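Local structure of short-chain dehydrogenase/reductase SDR (Burkholderia phymatum, 5IG2) at residues K40-D45 and E87-V92; V16-G21 and Q79-A84; V132-M137 and A144-T149. The protein binds NAD and, as a member of the short-chain dehydrogenase/reductase family, probably uses it in the oxidation of a CH-OH group of a substrate or the reverse reduction. One frame throughout, in Å; residues are numbered along the deposited sequence.

Contact 1: residues K40-D45 and E87-V92; sequences KLVLAD and EAFGKV. With NAD (nicotinamide-adenine-dinucleotide), chain F.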
loop_
_atom_site.group_PDB
_atom_site.type_symbol
_atom_site.label_atom_id
_atom_site.label_comp_id
_atom_site.label_asym_id
_atom_site.label_seq_id
_atom_site.Cartn_x
_atom_site.Cartn_y
_atom_site.Cartn_z
ATOM N N LYS B 40 -21.068 -46.302 7.223
ATOM C CA LYS B 40 -22.297 -45.912 6.542
ATOM C C LYS B 40 -23.236 -45.278 7.556
ATOM O O LYS B 40 -23.335 -45.744 8.690
ATOM C CB LYS B 40 -22.950 -47.131 5.892
ATOM C CG LYS B 40 -22.034 -47.834 4.893
ATOM C CD LYS B 40 -22.547 -49.207 4.514
ATOM C CE LYS B 40 -21.582 -49.894 3.570
ATOM N NZ LYS B 40 -22.161 -51.133 2.995
ATOM N N LEU B 41 -23.903 -44.190 7.165
ATOM C CA LEU B 41 -24.597 -43.333 8.125
ATOM C C LEU B 41 -26.093 -43.301 7.861
ATOM O O LEU B 41 -26.523 -43.070 6.724
ATOM C CB LEU B 41 -24.059 -41.898 8.097
ATOM C CG LEU B 41 -22.564 -41.750 8.377
ATOM C CD1 LEU B 41 -22.146 -40.302 8.203
ATOM C CD2 LEU B 41 -22.220 -42.266 9.780
ATOM N N VAL B 42 -26.875 -43.516 8.923
ATOM C CA VAL B 42 -28.320 -43.290 8.929
ATOM C C VAL B 42 -28.582 -42.182 9.942
ATOM O O VAL B 42 -28.465 -42.401 11.154
ATOM C CB VAL B 42 -29.100 -44.568 9.274
ATOM C CG1 VAL B 42 -30.603 -44.308 9.263
ATOM C CG2 VAL B 42 -28.733 -45.687 8.296
ATOM N N LEU B 43 -28.908 -40.986 9.459
ATOM C CA LEU B 43 -28.994 -39.799 10.304
ATOM C C LEU B 43 -30.449 -39.389 10.486
ATOM O O LEU B 43 -31.205 -39.318 9.513
ATOM C CB LEU B 43 -28.181 -38.653 9.703
ATOM C CG LEU B 43 -26.712 -38.980 9.391
ATOM C CD1 LEU B 43 -25.954 -37.741 8.940
ATOM C CD2 LEU B 43 -26.027 -39.616 10.593
ATOM N N ALA B 44 -30.835 -39.114 11.732
ATOM C CA ALA B 44 -32.225 -38.859 12.087
ATOM C C ALA B 44 -32.345 -37.588 12.916
ATOM O O ALA B 44 -31.520 -37.325 13.796
ATOM C CB ALA B 44 -32.821 -40.037 12.867
ATOM N N ASP B 45 -33.393 -36.818 12.649
ATOM C CA ASP B 45 -33.647 -35.575 13.362
ATOM C C ASP B 45 -35.051 -35.115 12.999
ATOM O O ASP B 45 -35.582 -35.493 11.957
ATOM C CB ASP B 45 -32.605 -34.500 13.005
ATOM C CG ASP B 45 -32.371 -33.497 14.141
ATOM O OD1 ASP B 45 -33.332 -32.790 14.526
ATOM O OD2 ASP B 45 -31.217 -33.405 14.636
ATOM N N GLU B 87 -33.172 -51.264 5.168
ATOM C CA GLU B 87 -33.429 -51.223 3.731
ATOM C C GLU B 87 -32.241 -50.626 2.974
ATOM O O GLU B 87 -31.882 -51.108 1.893
ATOM C CB GLU B 87 -34.721 -50.445 3.461
ATOM C CG GLU B 87 -35.026 -50.166 1.995
ATOM C CD GLU B 87 -35.130 -51.428 1.142
ATOM O OE1 GLU B 87 -34.810 -51.355 -0.068
ATOM O OE2 GLU B 87 -35.528 -52.488 1.677
ATOM N N ALA B 88 -31.590 -49.606 3.543
ATOM C CA ALA B 88 -30.470 -48.979 2.847
ATOM C C ALA B 88 -29.180 -49.778 2.989
ATOM O O ALA B 88 -28.415 -49.890 2.029
ATOM C CB ALA B 88 -30.258 -47.553 3.359
ATOM N N PHE B 89 -28.901 -50.327 4.171
ATOM C CA PHE B 89 -27.592 -50.906 4.417
ATOM C C PHE B 89 -27.610 -52.316 4.994
ATOM O O PHE B 89 -26.533 -52.888 5.192
ATOM C CB PHE B 89 -26.781 -49.998 5.354
ATOM C CG PHE B 89 -26.573 -48.613 4.823
ATOM C CD1 PHE B 89 -25.937 -48.410 3.607
ATOM C CD2 PHE B 89 -27.002 -47.508 5.548
ATOM C CE1 PHE B 89 -25.731 -47.129 3.120
ATOM C CE2 PHE B 89 -26.804 -46.219 5.059
ATOM C CZ PHE B 89 -26.164 -46.031 3.848
ATOM N N GLY B 90 -28.783 -52.884 5.291
ATOM C CA GLY B 90 -28.893 -54.275 5.700
ATOM C C GLY B 90 -28.539 -54.593 7.143
ATOM O O GLY B 90 -28.883 -55.685 7.617
ATOM N N LYS B 91 -27.867 -53.689 7.853
ATOM C CA LYS B 91 -27.335 -53.947 9.183
ATOM C C LYS B 91 -27.399 -52.655 9.983
ATOM O O LYS B 91 -27.452 -51.562 9.417
ATOM C CB LYS B 91 -25.874 -54.424 9.147
ATOM C CG LYS B 91 -25.550 -55.581 8.208
ATOM C CD LYS B 91 -25.798 -56.924 8.872
ATOM C CE LYS B 91 -25.249 -58.076 8.028
ATOM N NZ LYS B 91 -23.759 -58.017 7.882
ATOM N N VAL B 92 -27.375 -52.792 11.309
ATOM C CA VAL B 92 -27.125 -51.677 12.220
ATOM C C VAL B 92 -26.084 -52.136 13.234
ATOM O O VAL B 92 -26.299 -53.127 13.940
ATOM C CB VAL B 92 -28.403 -51.208 12.938
ATOM C CG1 VAL B 92 -28.072 -50.049 13.871
ATOM C CG2 VAL B 92 -29.474 -50.808 11.938
HETATM P PA NAD F . -28.466 -29.754 19.728
HETATM O O1A NAD F . -29.661 -28.896 19.875
HETATM O O2A NAD F . -27.314 -29.080 18.967
HETATM O O5B NAD F . -28.772 -31.161 19.048
HETATM C C5B NAD F . -29.883 -31.966 19.485
HETATM C C4B NAD F . -30.679 -32.318 18.259
HETATM O O4B NAD F . -31.791 -33.158 18.637
HETATM C C3B NAD F . -31.268 -31.126 17.484
HETATM O O3B NAD F . -30.860 -31.138 16.121
HETATM C C2B NAD F . -32.787 -31.332 17.601
HETATM O O2B NAD F . -33.485 -30.931 16.428
HETATM C C1B NAD F . -32.868 -32.840 17.783
HETATM N N9A NAD F . -34.109 -33.307 18.388
HETATM C C8A NAD F . -34.809 -32.725 19.412
HETATM N N7A NAD F . -35.957 -33.302 19.672
HETATM C C5A NAD F . -36.014 -34.343 18.757
HETATM C C6A NAD F . -36.986 -35.328 18.502
HETATM N N6A NAD F . -38.173 -35.374 19.113
HETATM N N1A NAD F . -36.715 -36.246 17.548
HETATM C C2A NAD F . -35.555 -36.162 16.885
HETATM N N3A NAD F . -34.574 -35.261 17.018
HETATM C C4A NAD F . -34.871 -34.370 17.973
HETATM O O3 NAD F . -27.943 -30.190 21.164
HETATM P PN NAD F . -26.827 -31.239 21.624
HETATM O O1N NAD F . -26.033 -31.685 20.452
HETATM O O2N NAD F . -26.128 -30.633 22.779
HETATM O O5D NAD F . -27.775 -32.408 22.142
HETATM C C5D NAD F . -27.401 -33.797 22.006
HETATM C C4D NAD F . -27.544 -34.456 23.356
HETATM O O4D NAD F . -26.491 -34.014 24.246
HETATM C C3D NAD F . -28.865 -34.188 24.087
HETATM O O3D NAD F . -29.355 -35.401 24.644
HETATM C C2D NAD F . -28.446 -33.236 25.210
HETATM O O2D NAD F . -29.330 -33.342 26.318
HETATM C C1D NAD F . -27.061 -33.791 25.505
HETATM N N1N NAD F . -26.110 -32.889 26.316
HETATM C C2N NAD F . -25.769 -31.688 25.814
HETATM C C3N NAD F . -24.884 -30.876 26.502
HETATM C C7N NAD F . -24.336 -29.601 25.941
HETATM O O7N NAD F . -23.828 -28.770 26.711
HETATM N N7N NAD F . -24.517 -29.358 24.654
HETATM C C4N NAD F . -24.357 -31.334 27.703
HETATM C C5N NAD F . -24.713 -32.582 28.185
HETATM C C6N NAD F . -25.603 -33.350 27.477
HETATM O O HOH W 1 -23.793 -52.650 5.014
#
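Lys40 lays the aliphatic part of its side chain over one face of the Phe89 ring, a CH-pi contact in which CB of Lys40 stands 3.8 Å from the ring centroid, only 4° off the ring normal. With CG anti to its own carbonyl carbon (chi1 -58°) and the chain extended beyond it, the lysine runs outward from the ring centre toward its CD1 rim, where CD lies 3.6 Å from Phe89 CD1. The ammonium is thereby carried past the aromatic group to a water, which accepts from Lys40 NZ and donates to Phe89 O. Ala88 CB lies toward the rim of the opposite face, and Val42 CG2 meets the edge in plane, 3.7 Å from Phe89 CD2. In this Rossmann fold the ring belongs to the last turn of helix 75-89 and packs near the start of strand 40-45; the chain then leaves the helix through Gly90, whose phi is positive. The far end of the same strand serves the cofactor. Asp45 takes one ribose hydroxyl on each carboxylate oxygen, NAD O2B on OD1 and NAD O3B on OD2, both at 2.7 Å. Backbone N-H groups of Asp47 and Gly23 also bond to OD1 and OD2, respectively, and help fix the carboxylate's rotation.

Contact 2: residues V16-G21 and Q79-A84; sequences VAVITG and QALADA. With NAD (nicotinamide-adenine-dinucleotide), chain F.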
loop_
_atom_site.group_PDB
_atom_site.type_symbol
_atom_site.label_atom_id
_atom_site.label_comp_id
_atom_site.label_asym_id
_atom_site.label_seq_id
_atom_site.Cartn_x
_atom_site.Cartn_y
_atom_site.Cartn_z
ATOM N N VAL B 16 -22.380 -49.817 10.064
ATOM C CA VAL B 16 -23.522 -48.915 9.940
ATOM C C VAL B 16 -23.794 -48.237 11.278
ATOM O O VAL B 16 -24.009 -48.910 12.295
ATOM C CB VAL B 16 -24.773 -49.660 9.449
ATOM C CG1 VAL B 16 -25.947 -48.711 9.367
ATOM C CG2 VAL B 16 -24.496 -50.295 8.093
ATOM N N ALA B 17 -23.820 -46.905 11.267
ATOM C CA ALA B 17 -24.169 -46.106 12.438
ATOM C C ALA B 17 -25.512 -45.418 12.218
ATOM O O ALA B 17 -25.754 -44.840 11.152
ATOM C CB ALA B 17 -23.091 -45.065 12.737
ATOM N N VAL B 18 -26.385 -45.506 13.217
ATOM C CA VAL B 18 -27.637 -44.758 13.271
ATOM C C VAL B 18 -27.476 -43.704 14.354
ATOM O O VAL B 18 -27.146 -44.037 15.502
ATOM C CB VAL B 18 -28.836 -45.675 13.579
ATOM C CG1 VAL B 18 -30.121 -44.854 13.770
ATOM C CG2 VAL B 18 -29.011 -46.720 12.486
ATOM N N ILE B 19 -27.707 -42.441 13.998
ATOM C CA ILE B 19 -27.490 -41.327 14.914
ATOM C C ILE B 19 -28.751 -40.482 14.963
ATOM O O ILE B 19 -29.205 -39.980 13.926
ATOM C CB ILE B 19 -26.296 -40.458 14.495
ATOM C CG1 ILE B 19 -25.019 -41.293 14.413
ATOM C CG2 ILE B 19 -26.135 -39.286 15.457
ATOM C CD1 ILE B 19 -23.973 -40.678 13.493
ATOM N N THR B 20 -29.307 -40.307 16.162
ATOM C CA THR B 20 -30.416 -39.384 16.355
ATOM C C THR B 20 -29.884 -38.029 16.815
ATOM O O THR B 20 -28.795 -37.929 17.396
ATOM C CB THR B 20 -31.441 -39.951 17.350
ATOM O OG1 THR B 20 -30.977 -39.805 18.696
ATOM C CG2 THR B 20 -31.668 -41.424 17.069
ATOM N N GLY B 21 -30.652 -36.977 16.533
ATOM C CA GLY B 21 -30.160 -35.634 16.767
ATOM C C GLY B 21 -29.010 -35.254 15.855
ATOM O O GLY B 21 -28.180 -34.410 16.223
ATOM N N GLN B 79 -39.281 -47.056 14.844
ATOM C CA GLN B 79 -39.352 -48.298 14.081
ATOM C C GLN B 79 -39.138 -48.039 12.591
ATOM O O GLN B 79 -38.457 -48.815 11.911
ATOM C CB GLN B 79 -40.695 -48.987 14.313
ATOM C CG GLN B 79 -40.830 -50.316 13.581
ATOM C CD GLN B 79 -39.863 -51.378 14.087
ATOM O OE1 GLN B 79 -39.911 -51.776 15.257
ATOM N NE2 GLN B 79 -38.987 -51.854 13.201
ATOM N N ALA B 80 -39.704 -46.945 12.069
ATOM C CA ALA B 80 -39.517 -46.620 10.660
ATOM C C ALA B 80 -38.058 -46.299 10.357
ATOM O O ALA B 80 -37.569 -46.603 9.262
ATOM C CB ALA B 80 -40.420 -45.449 10.270
ATOM N N LEU B 81 -37.356 -45.698 11.320
ATOM C CA LEU B 81 -35.939 -45.400 11.155
ATOM C C LEU B 81 -35.115 -46.680 11.043
ATOM O O LEU B 81 -34.207 -46.768 10.206
ATOM C CB LEU B 81 -35.461 -44.536 12.325
ATOM C CG LEU B 81 -33.973 -44.188 12.363
ATOM C CD1 LEU B 81 -33.605 -43.303 11.170
ATOM C CD2 LEU B 81 -33.598 -43.532 13.690
ATOM N N ALA B 82 -35.405 -47.679 11.886
ATOM C CA ALA B 82 -34.736 -48.967 11.757
ATOM C C ALA B 82 -35.031 -49.597 10.405
ATOM O O ALA B 82 -34.127 -50.140 9.758
ATOM C CB ALA B 82 -35.162 -49.908 12.882
ATOM N N ASP B 83 -36.288 -49.531 9.955
ATOM C CA ASP B 83 -36.644 -50.105 8.657
ATOM C C ASP B 83 -35.879 -49.430 7.523
ATOM O O ASP B 83 -35.418 -50.097 6.588
ATOM C CB ASP B 83 -38.149 -49.990 8.408
ATOM C CG ASP B 83 -38.986 -50.739 9.442
ATOM O OD1 ASP B 83 -38.445 -51.600 10.175
ATOM O OD2 ASP B 83 -40.204 -50.467 9.510
ATOM N N ALA B 84 -35.742 -48.104 7.580
ATOM C CA ALA B 84 -34.970 -47.403 6.559
ATOM C C ALA B 84 -33.492 -47.775 6.635
ATOM O O ALA B 84 -32.828 -47.929 5.599
ATOM C CB ALA B 84 -35.161 -45.894 6.707
HETATM P PA NAD F . -28.466 -29.754 19.728
HETATM O O1A NAD F . -29.661 -28.896 19.875
HETATM O O2A NAD F . -27.314 -29.080 18.967
HETATM O O5B NAD F . -28.772 -31.161 19.048
HETATM C C5B NAD F . -29.883 -31.966 19.485
HETATM C C4B NAD F . -30.679 -32.318 18.259
HETATM O O4B NAD F . -31.791 -33.158 18.637
HETATM C C3B NAD F . -31.268 -31.126 17.484
HETATM O O3B NAD F . -30.860 -31.138 16.121
HETATM C C2B NAD F . -32.787 -31.332 17.601
HETATM O O2B NAD F . -33.485 -30.931 16.428
HETATM C C1B NAD F . -32.868 -32.840 17.783
HETATM N N9A NAD F . -34.109 -33.307 18.388
HETATM C C8A NAD F . -34.809 -32.725 19.412
HETATM N N7A NAD F . -35.957 -33.302 19.672
HETATM C C5A NAD F . -36.014 -34.343 18.757
HETATM C C6A NAD F . -36.986 -35.328 18.502
HETATM N N6A NAD F . -38.173 -35.374 19.113
HETATM N N1A NAD F . -36.715 -36.246 17.548
HETATM C C2A NAD F . -35.555 -36.162 16.885
HETATM N N3A NAD F . -34.574 -35.261 17.018
HETATM C C4A NAD F . -34.871 -34.370 17.973
HETATM O O3 NAD F . -27.943 -30.190 21.164
HETATM P PN NAD F . -26.827 -31.239 21.624
HETATM O O1N NAD F . -26.033 -31.685 20.452
HETATM O O2N NAD F . -26.128 -30.633 22.779
HETATM O O5D NAD F . -27.775 -32.408 22.142
HETATM C C5D NAD F . -27.401 -33.797 22.006
HETATM C C4D NAD F . -27.544 -34.456 23.356
HETATM O O4D NAD F . -26.491 -34.014 24.246
HETATM C C3D NAD F . -28.865 -34.188 24.087
HETATM O O3D NAD F . -29.355 -35.401 24.644
HETATM C C2D NAD F . -28.446 -33.236 25.210
HETATM O O2D NAD F . -29.330 -33.342 26.318
HETATM C C1D NAD F . -27.061 -33.791 25.505
HETATM N N1N NAD F . -26.110 -32.889 26.316
HETATM C C2N NAD F . -25.769 -31.688 25.814
HETATM C C3N NAD F . -24.884 -30.876 26.502
HETATM C C7N NAD F . -24.336 -29.601 25.941
HETATM O O7N NAD F . -23.828 -28.770 26.711
HETATM N N7N NAD F . -24.517 -29.358 24.654
HETATM C C4N NAD F . -24.357 -31.334 27.703
HETATM C C5N NAD F . -24.713 -32.582 28.185
HETATM C C6N NAD F . -25.603 -33.350 27.477
#
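Helix 75-89 packs on strand 16-20 with their backbones well separated, the nearest CA atoms, those of Val18 and Ala82, being 8.4 Å apart. Side chains bridge that gap, chiefly Val18 and Leu81, which reach toward each other tip to tip. The touching branches are CG1 of Val18 and CD2 of Leu81, 3.7 Å apart. Leu81 has CG anti to the backbone N (chi1 177°), which extends the isobutyl group from the helix toward the sheet; Val18 likewise holds CG1 anti to its N and presents that methyl to the leucine. The same Leu81 CD2 makes a looser contact with Thr20 CG2, at 4.4 Å. The threonine is thus divided in its roles: its methyl meets the helix, while OG1 bonds to the backbone N of Asn98 and of Ala99, just past the end of neighbouring strand 94-97. One residue on, Gly21 has positive phi and brings its CA within 3.5 Å of NAD O4B, where the Rossmann strand gives way to the cofactor-binding loop. Leu81 also packs on Val42 and Ala44 of strand 40-45, so the helix spans two adjacent strands, while Ala82 turns to Val132 and Ile136 of helix 112-140.

Contact 3: residues V132-M137 and A144-T149; sequences VFAPIM and AHIVNT. With NAD (nicotinamide-adenine-dinucleotide), chain F.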
loop_
_atom_site.group_PDB
_atom_site.type_symbol
_atom_site.label_atom_id
_atom_site.label_comp_id
_atom_site.label_asym_id
_atom_site.label_seq_id
_atom_site.Cartn_x
_atom_site.Cartn_y
_atom_site.Cartn_z
ATOM N N VAL B 132 -36.274 -50.948 19.870
ATOM C CA VAL B 132 -36.348 -51.274 18.453
ATOM C C VAL B 132 -35.049 -51.904 17.963
ATOM O O VAL B 132 -35.062 -52.915 17.251
ATOM C CB VAL B 132 -36.708 -50.018 17.640
ATOM C CG1 VAL B 132 -36.471 -50.267 16.159
ATOM C CG2 VAL B 132 -38.172 -49.626 17.904
ATOM N N PHE B 133 -33.910 -51.328 18.336
ATOM C CA PHE B 133 -32.655 -51.711 17.696
ATOM C C PHE B 133 -31.910 -52.825 18.425
ATOM O O PHE B 133 -31.188 -53.595 17.773
ATOM C CB PHE B 133 -31.734 -50.492 17.565
ATOM C CG PHE B 133 -32.159 -49.519 16.503
ATOM C CD1 PHE B 133 -31.728 -49.673 15.196
ATOM C CD2 PHE B 133 -32.981 -48.444 16.815
ATOM C CE1 PHE B 133 -32.111 -48.764 14.217
ATOM C CE2 PHE B 133 -33.374 -47.537 15.836
ATOM C CZ PHE B 133 -32.936 -47.698 14.541
ATOM N N ALA B 134 -32.038 -52.927 19.752
ATOM C CA ALA B 134 -31.344 -54.011 20.449
ATOM C C ALA B 134 -31.714 -55.386 19.906
ATOM O O ALA B 134 -30.797 -56.190 19.673
ATOM C CB ALA B 134 -31.578 -53.924 21.962
ATOM N N PRO B 135 -32.992 -55.724 19.661
ATOM C CA PRO B 135 -33.275 -57.045 19.070
ATOM C C PRO B 135 -32.638 -57.231 17.709
ATOM O O PRO B 135 -32.158 -58.329 17.392
ATOM C CB PRO B 135 -34.809 -57.077 18.975
ATOM C CG PRO B 135 -35.276 -56.056 19.939
ATOM C CD PRO B 135 -34.233 -54.977 19.926
ATOM N N ILE B 136 -32.628 -56.179 16.887
ATOM C CA ILE B 136 -31.977 -56.267 15.581
ATOM C C ILE B 136 -30.500 -56.593 15.756
ATOM O O ILE B 136 -29.964 -57.497 15.108
ATOM C CB ILE B 136 -32.173 -54.959 14.794
ATOM C CG1 ILE B 136 -33.653 -54.716 14.508
ATOM C CG2 ILE B 136 -31.370 -54.984 13.507
ATOM C CD1 ILE B 136 -33.943 -53.295 14.053
ATOM N N MET B 137 -29.825 -55.864 16.649
ATOM C CA MET B 137 -28.398 -56.082 16.855
ATOM C C MET B 137 -28.124 -57.466 17.424
ATOM O O MET B 137 -27.166 -58.130 17.013
ATOM C CB MET B 137 -27.834 -55.011 17.779
ATOM C CG MET B 137 -27.848 -53.628 17.189
ATOM S SD MET B 137 -27.371 -52.428 18.439
ATOM C CE MET B 137 -27.050 -51.002 17.393
ATOM N N ALA B 144 -21.811 -55.144 18.054
ATOM C CA ALA B 144 -22.649 -53.962 17.941
ATOM C C ALA B 144 -22.610 -53.233 19.272
ATOM O O ALA B 144 -22.215 -53.798 20.296
ATOM C CB ALA B 144 -24.088 -54.317 17.545
ATOM N N HIS B 145 -23.024 -51.965 19.253
ATOM C CA HIS B 145 -22.876 -51.123 20.434
ATOM C C HIS B 145 -23.909 -50.003 20.393
ATOM O O HIS B 145 -24.137 -49.394 19.341
ATOM C CB HIS B 145 -21.452 -50.543 20.510
ATOM C CG HIS B 145 -20.968 -50.273 21.900
ATOM N ND1 HIS B 145 -20.470 -51.261 22.721
ATOM C CD2 HIS B 145 -20.885 -49.119 22.607
ATOM C CE1 HIS B 145 -20.106 -50.731 23.875
ATOM N NE2 HIS B 145 -20.351 -49.433 23.833
ATOM N N ILE B 146 -24.514 -49.733 21.549
ATOM C CA ILE B 146 -25.497 -48.671 21.730
ATOM C C ILE B 146 -24.918 -47.621 22.672
ATOM O O ILE B 146 -24.489 -47.949 23.786
ATOM C CB ILE B 146 -26.809 -49.230 22.301
ATOM C CG1 ILE B 146 -27.421 -50.243 21.321
ATOM C CG2 ILE B 146 -27.754 -48.071 22.694
ATOM C CD1 ILE B 146 -28.545 -51.056 21.916
ATOM N N VAL B 147 -24.925 -46.361 22.239
ATOM C CA VAL B 147 -24.459 -45.248 23.057
ATOM C C VAL B 147 -25.635 -44.330 23.338
ATOM O O VAL B 147 -26.261 -43.807 22.402
ATOM C CB VAL B 147 -23.334 -44.463 22.380
ATOM C CG1 VAL B 147 -22.943 -43.316 23.276
ATOM C CG2 VAL B 147 -22.146 -45.375 22.080
ATOM N N ASN B 148 -25.917 -44.116 24.621
ATOM C CA ASN B 148 -26.964 -43.202 25.060
ATOM C C ASN B 148 -26.329 -41.935 25.613
ATOM O O ASN B 148 -25.456 -42.005 26.486
ATOM C CB ASN B 148 -27.850 -43.855 26.129
ATOM C CG ASN B 148 -28.611 -45.046 25.594
ATOM O OD1 ASN B 148 -28.849 -45.155 24.384
ATOM N ND2 ASN B 148 -28.999 -45.949 26.490
ATOM N N THR B 149 -26.770 -40.780 25.114
ATOM C CA THR B 149 -26.280 -39.501 25.623
ATOM C C THR B 149 -27.098 -39.100 26.842
ATOM O O THR B 149 -28.288 -38.789 26.726
ATOM C CB THR B 149 -26.354 -38.401 24.572
ATOM O OG1 THR B 149 -25.692 -38.830 23.379
ATOM C CG2 THR B 149 -25.678 -37.135 25.123
HETATM P PA NAD F . -28.466 -29.754 19.728
HETATM O O1A NAD F . -29.661 -28.896 19.875
HETATM O O2A NAD F . -27.314 -29.080 18.967
HETATM O O5B NAD F . -28.772 -31.161 19.048
HETATM C C5B NAD F . -29.883 -31.966 19.485
HETATM C C4B NAD F . -30.679 -32.318 18.259
HETATM O O4B NAD F . -31.791 -33.158 18.637
HETATM C C3B NAD F . -31.268 -31.126 17.484
HETATM O O3B NAD F . -30.860 -31.138 16.121
HETATM C C2B NAD F . -32.787 -31.332 17.601
HETATM O O2B NAD F . -33.485 -30.931 16.428
HETATM C C1B NAD F . -32.868 -32.840 17.783
HETATM N N9A NAD F . -34.109 -33.307 18.388
HETATM C C8A NAD F . -34.809 -32.725 19.412
HETATM N N7A NAD F . -35.957 -33.302 19.672
HETATM C C5A NAD F . -36.014 -34.343 18.757
HETATM C C6A NAD F . -36.986 -35.328 18.502
HETATM N N6A NAD F . -38.173 -35.374 19.113
HETATM N N1A NAD F . -36.715 -36.246 17.548
HETATM C C2A NAD F . -35.555 -36.162 16.885
HETATM N N3A NAD F . -34.574 -35.261 17.018
HETATM C C4A NAD F . -34.871 -34.370 17.973
HETATM O O3 NAD F . -27.943 -30.190 21.164
HETATM P PN NAD F . -26.827 -31.239 21.624
HETATM O O1N NAD F . -26.033 -31.685 20.452
HETATM O O2N NAD F . -26.128 -30.633 22.779
HETATM O O5D NAD F . -27.775 -32.408 22.142
HETATM C C5D NAD F . -27.401 -33.797 22.006
HETATM C C4D NAD F . -27.544 -34.456 23.356
HETATM O O4D NAD F . -26.491 -34.014 24.246
HETATM C C3D NAD F . -28.865 -34.188 24.087
HETATM O O3D NAD F . -29.355 -35.401 24.644
HETATM C C2D NAD F . -28.446 -33.236 25.210
HETATM O O2D NAD F . -29.330 -33.342 26.318
HETATM C C1D NAD F . -27.061 -33.791 25.505
HETATM N N1N NAD F . -26.110 -32.889 26.316
HETATM C C2N NAD F . -25.769 -31.688 25.814
HETATM C C3N NAD F . -24.884 -30.876 26.502
HETATM C C7N NAD F . -24.336 -29.601 25.941
HETATM O O7N NAD F . -23.828 -28.770 26.711
HETATM N N7N NAD F . -24.517 -29.358 24.654
HETATM C C4N NAD F . -24.357 -31.334 27.703
HETATM C C5N NAD F . -24.713 -32.582 28.185
HETATM C C6N NAD F . -25.603 -33.350 27.477
#
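Met137 lies across Ile146 at an oblique angle, its sulfur against the isoleucine's CG1, SD to CG1 being 3.6 Å. This is the packing of helix on sheet in a Rossmann fold: helix 112-140 leads through a short turn into strand 144-149, and the two short segments run nearly antiparallel, at 165°, with their axes 9.4 Å apart. Met137 carries most of the contact from the helix. Its CG is anti to the carbonyl carbon (chi1 -67°) and the chain continues extended, which lays it along the strand: CB and CG rest on the methyl of Ala144, SD on CG1 of Ile146, and CE packs near the backbone oxygen of His145. Ile146 points its longer branch at the helix, and CD1 touches both Met137 SD and Ala134 CB, 3.9 and 4.2 Å away. The strand alternates, so His145 CB points away from the helix, and its NE2 bonds to Ser192 OG. Ala134 and Pro135 also pack on Trp108 of a second subunit, placing this helix at the assembly interface. At the C-terminal end of the strand Thr149 OG1 bonds to Asn98 OD1, and Thr149 CG2 touches the cofactor, 3.3 Å from NAD O4D.

How the contacts relate
From the N terminus the chain first lays down strand 16-20, then its neighbour 40-45 and the edge strand 65-69, before helix 75-89 returns over the first two. Contact 2 closes a loop from the first strand to the middle of that helix; contact 1 starts inside this loop and closes beyond it, at the helix end, so the two cross. They share one helix over adjacent strands, whose backbones are probably hydrogen-bonded through Val42 N and Ala17 O. Contact 3 follows in series, as a short loop between helix 112-140 and strand 144-149 of the same sheet. Ala82 links contacts 2 and 3 by packing on Phe133, while Val92 joins contact 1 to Met137. All three include a residue that touches NAD.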